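Local atomic coordinates of putative glycosidase ph117-related (PDB entry 5A7V), a protein that probably acts on beta-linked mannosides, as a member of glycoside hydrolase family GH130, and binds mannose in a pocket. Residues D75-A80 with R93-S98; V158-Q163 with L171-S176. All coordinates share one frame; numbering follows the deposited sequence. Where two conformers were deposited one is given.

Contact 1 (D75-A80 with R93-S98). With MAN (alpha-D-mannopyranose), chain E; MAN (alpha-D-mannopyranose), chain D; BMA (beta-D-mannopyranose), chain C.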
ATOM      1  N   ASP A  75      -2.108   5.421 -16.575  1.00 12.38           N
ATOM      2  CA  ASP A  75      -2.460   4.434 -15.570  1.00 11.09           C
ATOM      3  C   ASP A  75      -2.690   5.158 -14.243  1.00 10.52           C
ATOM      4  O   ASP A  75      -1.975   6.118 -13.949  1.00 12.34           O
ATOM      5  CB  ASP A  75      -1.339   3.375 -15.460  1.00 11.64           C
ATOM      6  CG  ASP A  75      -1.235   2.476 -16.705  1.00 13.14           C
ATOM      7  OD1 ASP A  75      -2.146   1.603 -16.885  1.00 14.91           O
ATOM      8  OD2 ASP A  75      -0.276   2.734 -17.473  1.00 14.72           O
ATOM      9  N   THR A  76      -3.703   4.722 -13.492  1.00  9.95           N
ATOM     10  CA  THR A  76      -4.014   5.309 -12.183  1.00  9.92           C
ATOM     11  C   THR A  76      -4.200   4.135 -11.207  1.00 10.33           C
ATOM     12  O   THR A  76      -5.101   3.298 -11.394  1.00 10.59           O
ATOM     13  CB  THR A  76      -5.294   6.156 -12.209  1.00 11.06           C
ATOM     14  OG1 THR A  76      -6.390   5.426 -12.763  1.00 11.73           O
ATOM     15  CG2 THR A  76      -5.074   7.407 -12.998  1.00 11.89           C
ATOM     16  N   PHE A  77      -3.351   4.014 -10.185  1.00  9.14           N
ATOM     17  CA  PHE A  77      -3.260   2.757  -9.424  1.00  9.51           C
ATOM     18  C   PHE A  77      -2.716   3.047  -8.023  1.00  9.13           C
ATOM     19  O   PHE A  77      -2.839   4.172  -7.533  1.00 10.18           O
ATOM     20  CB  PHE A  77      -2.523   1.650 -10.255  1.00  9.42           C
ATOM     21  CG  PHE A  77      -1.104   1.943 -10.669  1.00  9.51           C
ATOM     22  CD1 PHE A  77      -0.817   2.913 -11.627  1.00 10.63           C
ATOM     23  CD2 PHE A  77      -0.035   1.204 -10.152  1.00  9.17           C
ATOM     24  CE1 PHE A  77       0.472   3.105 -12.065  1.00 10.57           C
ATOM     25  CE2 PHE A  77       1.257   1.383 -10.576  1.00  9.39           C
ATOM     26  CZ  PHE A  77       1.522   2.352 -11.546  1.00  9.56           C
ATOM     27  N   ASN A  78      -2.236   2.009  -7.353  1.00  9.15           N
ATOM     28  CA  ASN A  78      -1.523   2.023  -6.053  1.00  8.94           C
ATOM     29  C   ASN A  78      -1.798   3.256  -5.185  1.00  8.33           C
ATOM     30  O   ASN A  78      -0.993   4.187  -5.174  1.00 10.39           O
ATOM     31  CB  ASN A  78      -0.051   1.798  -6.304  1.00  9.38           C
ATOM     32  CG  ASN A  78       0.232   0.396  -6.843  1.00  9.17           C
ATOM     33  OD1 ASN A  78      -0.686  -0.377  -7.124  1.00  9.10           O
ATOM     34  ND2 ASN A  78       1.494   0.118  -7.044  1.00  9.56           N
ATOM     35  N   PRO A  79      -2.948   3.200  -4.500  1.00  8.83           N
ATOM     36  CA  PRO A  79      -3.468   4.391  -3.810  1.00  9.64           C
ATOM     37  C   PRO A  79      -3.256   4.382  -2.308  1.00  9.53           C
ATOM     38  O   PRO A  79      -3.248   3.331  -1.660  1.00 10.80           O
ATOM     39  CB  PRO A  79      -4.972   4.280  -4.084  1.00 11.32           C
ATOM     40  CG  PRO A  79      -5.215   2.809  -4.029  1.00 10.65           C
ATOM     41  CD  PRO A  79      -4.005   2.185  -4.624  1.00  9.82           C
ATOM     42  N   ALA A  80      -3.116   5.585  -1.726  1.00  9.59           N
ATOM     43  CA  ALA A  80      -3.299   5.782  -0.279  1.00  8.40           C
ATOM     44  C   ALA A  80      -4.756   6.137  -0.038  1.00  9.56           C
ATOM     45  O   ALA A  80      -5.428   6.664  -0.930  1.00 10.23           O
ATOM     46  CB  ALA A  80      -2.428   6.926   0.203  1.00 10.14           C
ATOM     47  N   ARG A  93      -1.733   6.914  -7.311  1.00  9.05           N
ATOM     48  CA  ARG A  93      -0.553   6.988  -8.166  1.00  9.30           C
ATOM     49  C   ARG A  93      -1.010   7.155  -9.621  1.00  8.93           C
ATOM     50  O   ARG A  93      -1.691   6.279 -10.129  1.00 11.63           O
ATOM     51  CB  ARG A  93       0.292   5.726  -8.009  1.00  9.50           C
ATOM     52  CG  ARG A  93       1.555   5.739  -8.840  1.00 10.07           C
ATOM     53  CD  ARG A  93       2.367   4.455  -8.738  1.00  9.83           C
ATOM     54  NE  ARG A  93       3.491   4.454  -9.619  1.00 10.07           N
ATOM     55  CZ  ARG A  93       4.375   3.456  -9.732  1.00  9.39           C
ATOM     56  NH1 ARG A  93       4.372   2.424  -8.873  1.00  9.24           N
ATOM     57  NH2 ARG A  93       5.253   3.467 -10.731  1.00 10.47           N
ATOM     58  N   ALA A  94      -0.552   8.185 -10.294  1.00  9.89           N
ATOM     59  CA  ALA A  94      -0.909   8.467 -11.667  1.00  9.70           C
ATOM     60  C   ALA A  94       0.338   8.577 -12.497  1.00  9.88           C
ATOM     61  O   ALA A  94       1.333   9.203 -12.108  1.00 11.26           O
ATOM     62  CB  ALA A  94      -1.669   9.767 -11.755  1.00 11.01           C
ATOM     63  N   GLU A  95       0.318   7.912 -13.666  1.00 10.24           N
ATOM     64  CA  GLU A  95       1.427   7.941 -14.610  1.00 10.61           C
ATOM     65  C   GLU A  95       1.040   8.597 -15.927  1.00 11.58           C
ATOM     66  O   GLU A  95      -0.087   8.382 -16.432  1.00 12.37           O
ATOM     67  CB  GLU A  95       1.969   6.527 -14.882  1.00 11.56           C
ATOM     68  CG  GLU A  95       2.735   5.961 -13.699  1.00 11.78           C
ATOM     69  CD  GLU A  95       3.256   4.552 -13.971  1.00 11.98           C
ATOM     70  OE1 GLU A  95       2.593   3.791 -14.760  1.00 13.01           O
ATOM     71  OE2 GLU A  95       4.319   4.208 -13.375  1.00 12.50           O
ATOM     72  N   ASP A  96       1.987   9.400 -16.434  1.00 11.75           N
ATOM     73  CA  ASP A  96       1.905  10.057 -17.751  1.00 13.25           C
ATOM     74  C   ASP A  96       2.461   9.131 -18.845  1.00 15.00           C
ATOM     75  O   ASP A  96       2.738   7.939 -18.576  1.00 13.83           O
ATOM     76  CB  ASP A  96       2.600  11.431 -17.667  1.00 14.54           C
ATOM     77  CG  ASP A  96       4.098  11.348 -17.446  1.00 13.85           C
ATOM     78  OD1 ASP A  96       4.718  10.267 -17.564  1.00 15.00           O
ATOM     79  OD2 ASP A  96       4.691  12.435 -17.197  1.00 15.51           O
ATOM     80  N   LYS A  97       2.618   9.671 -20.050  1.00 15.99           N
ATOM     81  CA  LYS A  97       3.092   8.889 -21.215  1.00 15.82           C
ATOM     82  C   LYS A  97       4.555   9.235 -21.585  1.00 17.96           C
ATOM     83  O   LYS A  97       4.968   9.121 -22.763  1.00 19.73           O
ATOM     84  CB  LYS A  97       2.137   9.068 -22.401  1.00 19.12           C
ATOM     85  CG  LYS A  97       0.776   8.428 -22.145  1.00 19.39           C
ATOM     86  CD  LYS A  97      -0.180   8.575 -23.309  1.00 25.37           C
ATOM     87  CE  LYS A  97      -1.529   7.944 -22.983  1.00 27.36           C
ATOM     88  NZ  LYS A  97      -2.430   7.887 -24.163  1.00 40.76           N
ATOM     89  N   SER A  98       5.343   9.560 -20.539  1.00 16.24           N
ATOM     90  CA  SER A  98       6.725   9.980 -20.760  1.00 15.90           C
ATOM     91  C   SER A  98       7.713   8.844 -20.972  1.00 16.73           C
ATOM     92  O   SER A  98       8.911   9.085 -21.273  1.00 20.72           O
ATOM     93  CB  SER A  98       7.193  10.900 -19.616  1.00 17.13           C
ATOM     94  OG  SER A  98       7.255  10.171 -18.367  1.00 16.76           O
TER
HETATM   95  C1  MAN E1386       6.375  -3.538  -6.797  1.00 14.34           C
HETATM   96  C2  MAN E1386       5.338  -2.693  -6.025  1.00 14.18           C
HETATM   97  C3  MAN E1386       4.429  -1.781  -6.871  1.00 13.00           C
HETATM   98  C4  MAN E1386       3.931  -2.505  -8.135  1.00 12.88           C
HETATM   99  C5  MAN E1386       4.478  -3.939  -8.259  1.00 15.05           C
HETATM  100  C6  MAN E1386       4.111  -4.599  -9.607  1.00 15.04           C
HETATM  101  O1  MAN E1386       6.798  -4.791  -6.028  1.00 14.66           O
HETATM  102  O2  MAN E1386       6.102  -1.893  -5.113  1.00 16.79           O
HETATM  103  O3  MAN E1386       5.085  -0.604  -7.303  1.00 12.61           O
HETATM  104  O4  MAN E1386       2.520  -2.461  -8.082  1.00 12.37           O
HETATM  105  O5  MAN E1386       5.933  -3.847  -8.137  1.00 13.86           O
HETATM  106  O6  MAN E1386       4.714  -3.862 -10.679  1.00 13.68           O
HETATM  107  C1  MAN D1485       9.443  -1.255  -9.966  0.50 13.00           C
HETATM  108  C2  MAN D1485       8.014  -1.244  -9.629  0.50 12.93           C
HETATM  109  C3  MAN D1485       7.488   0.014 -10.283  0.50 11.57           C
HETATM  110  C4  MAN D1485       8.251   1.282  -9.920  0.50 11.20           C
HETATM  111  C5  MAN D1485       9.751   1.078 -10.031  0.50 11.48           C
HETATM  112  C6  MAN D1485      10.541   2.099  -9.241  0.50 11.66           C
HETATM  113  O1  MAN D1485       9.784  -1.549 -11.267  0.50 15.37           O
HETATM  114  O2  MAN D1485       7.766  -1.112  -8.234  0.50 14.58           O
HETATM  115  O3  MAN D1485       6.110   0.271  -9.973  0.50 11.58           O
HETATM  116  O4  MAN D1485       7.873   2.349 -10.810  0.50 10.62           O
HETATM  117  O5  MAN D1485      10.153  -0.176  -9.515  0.50 12.00           O
HETATM  118  O6  MAN D1485      10.216   2.100  -7.846  0.50 12.61           O
HETATM  119  C1  BMA C1385       9.309  -1.364 -10.008  0.50 12.75           C
HETATM  120  C2  BMA C1385       7.807  -1.092  -9.866  0.50 12.31           C
HETATM  121  C3  BMA C1385       7.489   0.241 -10.505  0.50 10.32           C
HETATM  122  C4  BMA C1385       8.378   1.324  -9.926  0.50 10.24           C
HETATM  123  C5  BMA C1385       9.848   0.892  -9.886  0.50 11.08           C
HETATM  124  C6  BMA C1385      10.735   1.887  -9.162  0.50 11.19           C
HETATM  125  O1  BMA C1385       9.763  -2.611  -9.506  0.50 16.46           O
HETATM  126  O2  BMA C1385       7.438  -1.017  -8.483  0.50 12.70           O
HETATM  127  O3  BMA C1385       6.063   0.611 -10.383  0.50  9.54           O
HETATM  128  O4  BMA C1385       8.225   2.487 -10.757  0.50 11.18           O
HETATM  129  O5  BMA C1385      10.041  -0.394  -9.253  0.50 10.47           O
HETATM  130  O6  BMA C1385      10.329   2.114  -7.809  0.50 12.18           O
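In the mannose-binding pocket, Arg93 and Asn78 reach the sugars from the two strands of one beta hairpin, with Phe77 lying against the arginine. The Arg93 side chain is fully stretched, CG anti to the backbone N (chi1 -179°), and runs alongside Phe77, pointing the same way. Its CD sits over one face of the ring, 3.9 Å from the Phe77 centroid in a CH-pi contact. Farther out, Phe77 CZ lies beneath the centre of the Arg93 guanidinium, at 3.5 Å from NE, the two planes inclined by 32°. One guanidinium face thus rests on the ring, while the rim is left for polar partners. One sugar site there is modelled alternatively as the alpha or the beta anomer, and Arg93 donates to either: its NH2 to O4 of the alpha anomer (chain D) at 2.8 Å, its NH1 to O3 of the beta anomer at 2.9 Å. The separate alpha-mannose of chain E is held by Asn78, whose ND2 meets its O4 at 3.0 Å along a nearly straight bond (171°). Asp146 accepts from Asn78 ND2 and forms a salt bridge with Arg93 NH1, and Ser107 binds Arg93 NE.

The hairpin belongs to a four-stranded antiparallel sheet, as expected for a blade of the GH130 beta-propeller. Phe77 and Arg93 form a hydrogen-bonded pair, Phe77 N reaching Arg93 O at 2.8 Å; Thr76 faces Ala94 in the adjoining non-hydrogen-bonded pair.

Next along the same face as the ring comes Glu95. Its OE1 approaches the edge of Phe77, 3.5 Å from CE1, and its OE2 forms a salt bridge with Arg93 NH2, though the hydrogen bond within it is weak. The carboxylates of Asp75 and Glu95 lie close together, but Arg105 salt-bridges both, probably offsetting their repulsion, and Ser368 binds Asp75 OD1.

Contact 2 (V158-Q163 with L171-S176)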
ATOM      1  N   VAL A 158       0.812  11.605   7.838  1.00 10.14           N
ATOM      2  CA  VAL A 158       2.136  11.125   7.571  1.00  9.47           C
ATOM      3  C   VAL A 158       2.037  10.155   6.368  1.00  9.30           C
ATOM      4  O   VAL A 158       1.339   9.132   6.451  1.00  9.86           O
ATOM      5  CB  VAL A 158       2.772  10.413   8.775  1.00  9.22           C
ATOM      6  CG1 VAL A 158       4.201   9.973   8.483  1.00 10.96           C
ATOM      7  CG2 VAL A 158       2.760  11.343   9.982  1.00 10.70           C
ATOM      8  N   MET A 159       2.731  10.533   5.284  1.00  8.78           N
ATOM      9  CA  MET A 159       2.765   9.752   4.016  0.50  8.81           C
ATOM     10  C   MET A 159       4.111   9.081   3.893  1.00  9.33           C
ATOM     11  O   MET A 159       5.165   9.748   3.950  1.00 10.58           O
ATOM     12  CB  MET A 159       2.641  10.661   2.795  0.50  8.62           C
ATOM     13  CG  MET A 159       2.685   9.927   1.452  0.50  8.84           C
ATOM     14  SD  MET A 159       3.049  10.935   0.020  0.50 12.36           S
ATOM     15  CE  MET A 159       1.577  11.955  -0.008  0.50 13.06           C
ATOM     16  N   THR A 160       4.088   7.759   3.675  1.00  8.69           N
ATOM     17  CA  THR A 160       5.276   7.053   3.222  1.00  8.55           C
ATOM     18  C   THR A 160       5.103   6.831   1.679  1.00  7.98           C
ATOM     19  O   THR A 160       3.986   6.638   1.194  1.00  9.83           O
ATOM     20  CB  THR A 160       5.428   5.706   3.906  1.00  9.35           C
ATOM     21  OG1 THR A 160       4.335   4.861   3.551  1.00 11.22           O
ATOM     22  CG2 THR A 160       5.488   5.835   5.448  1.00 10.28           C
ATOM     23  N   TYR A 161       6.175   6.970   0.951  1.00  8.34           N
ATOM     24  CA  TYR A 161       6.113   6.801  -0.529  1.00  8.33           C
ATOM     25  C   TYR A 161       7.496   6.479  -1.058  1.00  8.74           C
ATOM     26  O   TYR A 161       8.481   6.510  -0.315  1.00  9.39           O
ATOM     27  CB  TYR A 161       5.541   8.080  -1.162  1.00  9.21           C
ATOM     28  CG  TYR A 161       6.474   9.281  -1.157  1.00  9.27           C
ATOM     29  CD1 TYR A 161       6.622  10.076   0.012  1.00  9.83           C
ATOM     30  CD2 TYR A 161       7.135   9.639  -2.270  1.00 13.95           C
ATOM     31  CE1 TYR A 161       7.469  11.139   0.044  1.00 10.01           C
ATOM     32  CE2 TYR A 161       8.011  10.720  -2.294  1.00  9.75           C
ATOM     33  CZ  TYR A 161       8.170  11.518  -1.105  1.00  9.38           C
ATOM     34  OH  TYR A 161       8.974  12.657  -1.139  1.00 10.89           O
ATOM     35  N   THR A 162       7.560   6.087  -2.349  1.00  8.82           N
ATOM     36  CA  THR A 162       8.827   5.831  -2.988  1.00  8.63           C
ATOM     37  C   THR A 162       9.299   7.013  -3.840  1.00  9.31           C
ATOM     38  O   THR A 162       8.531   7.508  -4.692  1.00  9.76           O
ATOM     39  CB  THR A 162       8.713   4.618  -3.948  1.00  9.92           C
ATOM     40  OG1 THR A 162       8.065   3.556  -3.254  1.00 10.77           O
ATOM     41  CG2 THR A 162      10.089   4.181  -4.378  1.00 10.93           C
ATOM     42  N   GLN A 163      10.543   7.427  -3.635  1.00  9.01           N
ATOM     43  CA  GLN A 163      11.219   8.354  -4.524  1.00  9.37           C
ATOM     44  C   GLN A 163      11.884   7.539  -5.627  1.00 10.53           C
ATOM     45  O   GLN A 163      12.640   6.621  -5.314  1.00 11.30           O
ATOM     46  CB  GLN A 163      12.290   9.164  -3.739  1.00  9.79           C
ATOM     47  CG  GLN A 163      11.728   9.925  -2.572  1.00 10.22           C
ATOM     48  CD  GLN A 163      12.822  10.637  -1.823  1.00 11.51           C
ATOM     49  OE1 GLN A 163      13.750  10.006  -1.284  1.00 12.60           O
ATOM     50  NE2 GLN A 163      12.709  11.931  -1.729  1.00 11.85           N
ATOM     51  N   LEU A 171      12.437   4.687   0.145  1.00  9.43           N
ATOM     52  CA  LEU A 171      11.293   4.939   1.026  1.00  9.52           C
ATOM     53  C   LEU A 171      11.468   6.309   1.719  1.00  9.02           C
ATOM     54  O   LEU A 171      12.485   6.512   2.392  1.00 10.38           O
ATOM     55  CB  LEU A 171      11.206   3.847   2.092  1.00 10.14           C
ATOM     56  CG  LEU A 171      10.017   3.902   3.036  1.00 11.22           C
ATOM     57  CD1 LEU A 171       8.687   3.895   2.329  1.00 12.40           C
ATOM     58  CD2 LEU A 171      10.078   2.780   4.074  1.00 12.95           C
ATOM     59  N   ALA A 172      10.505   7.180   1.495  1.00  9.04           N
ATOM     60  CA  ALA A 172      10.571   8.564   1.997  1.00  9.50           C
ATOM     61  C   ALA A 172       9.305   8.953   2.704  1.00 10.06           C
ATOM     62  O   ALA A 172       8.295   8.283   2.659  1.00  9.51           O
ATOM     63  CB  ALA A 172      10.873   9.519   0.853  1.00 10.29           C
ATOM     64  N   ILE A 173       9.369  10.106   3.411  1.00  9.37           N
ATOM     65  CA  ILE A 173       8.274  10.591   4.270  1.00  9.40           C
ATOM     66  C   ILE A 173       7.890  12.014   3.854  1.00  9.65           C
ATOM     67  O   ILE A 173       8.787  12.861   3.600  1.00 10.60           O
ATOM     68  CB  ILE A 173       8.653  10.587   5.776  1.00 10.03           C
ATOM     69  CG1 ILE A 173       9.271   9.273   6.247  1.00 10.52           C
ATOM     70  CG2 ILE A 173       7.459  10.990   6.612  1.00 11.04           C
ATOM     71  CD1 ILE A 173       8.322   8.066   6.193  1.00 11.52           C
ATOM     72  N   ALA A 174       6.604  12.257   3.811  1.00  9.33           N
ATOM     73  CA  ALA A 174       6.082  13.646   3.681  1.00  9.65           C
ATOM     74  C   ALA A 174       4.956  13.807   4.681  1.00  9.80           C
ATOM     75  O   ALA A 174       4.297  12.854   5.074  1.00 10.17           O
ATOM     76  CB  ALA A 174       5.573  13.902   2.259  1.00  9.90           C
ATOM     77  N   THR A 175       4.769  15.069   5.135  1.00 10.83           N
ATOM     78  CA  THR A 175       3.728  15.350   6.105  1.00 10.68           C
ATOM     79  C   THR A 175       2.861  16.530   5.694  1.00 10.49           C
ATOM     80  O   THR A 175       3.294  17.396   4.905  1.00 12.89           O
ATOM     81  CB  THR A 175       4.294  15.622   7.525  1.00 11.79           C
ATOM     82  OG1 THR A 175       5.100  16.790   7.513  1.00 14.13           O
ATOM     83  CG2 THR A 175       5.137  14.436   8.026  1.00 12.86           C
ATOM     84  N   SER A 176       1.648  16.541   6.209  1.00 10.79           N
ATOM     85  CA  SER A 176       0.654  17.593   5.868  0.50 11.68           C
ATOM     86  C   SER A 176      -0.440  17.628   6.916  1.00 12.50           C
ATOM     87  O   SER A 176      -0.745  16.596   7.519  1.00 13.93           O
ATOM     88  CB  SER A 176       0.030  17.301   4.483  0.50 12.40           C
ATOM     89  OG  SER A 176      -1.003  18.223   4.151  0.50 12.33           O
TER
HETATM   90  O   HOH W   1      10.256  13.154   1.257  1.00 12.51           O
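Residues 158-163 and 171-176 run antiparallel, their axes 4.6 Å apart at closest approach and at 139° to each other, and four backbone hydrogen bonds join the pairs Met159-Ala174 and Tyr161-Ala172. The face bearing these two pairs is dominated by the Tyr161 ring. With CG between the backbone N and the carbonyl carbon (chi1 72°), Tyr161 leans across to the partner strand, so that the methyl of Ala172 lies over one ring face, offset toward the rim, with CB 4.2 Å from the ring centroid. Tyr161 CE1 also touches Ala174 CB at 4.0 Å. The extended Gln163 side chain passes the methyl of Ala172, its CD 3.5 Å from Ala172 CB.

A water donates to both Tyr161 OH and Ile173 O, each at 2.8 Å, tying the phenol to the opposite strand. Glu139 accepts from Gln163 NE2 and is also hydrogen-bonded to Tyr161 OH.

The other face carries Val158, Ile173 and Leu171 together with threonines. Thr160 CG2 lies beside Ile173 CD1 at 3.7 Å, and Val158 CG1 meets Ile173 CG2 at 3.9 Å. Leu171 CD1 packs on Thr160 CB, whereas Thr160 OG1 turns to the carbonyl of Gly205. Together the strands form the two middle members of a twisted four-stranded antiparallel sheet, consistent with a blade of the five-bladed beta-propeller of GH130 enzymes.

How the contacts relate
Contacts 1 and 2 are hairpins in series along the chain, each in its own four-stranded antiparallel sheet. Their centres are 16 Å apart and their nearest atoms about 6 Å, without touching. The edge strand 143-151 of contact 2's sheet carries Asp146 to the pocket lined by contact 1: it pairs with the strand carrying 158-163, while Asp146 binds Asn78 and Arg93, and its Pro147 touches both Ala80 and Met159. Contact 1 supplies residues that hydrogen-bond the sugars directly. Contact 2 is more peripheral to the pocket: Thr162 touches the mannose that Arg93 holds, but the Gln163 side chain stays about 8 Å from it. The pair illustrates how neighbouring sheets can contribute to one binding site.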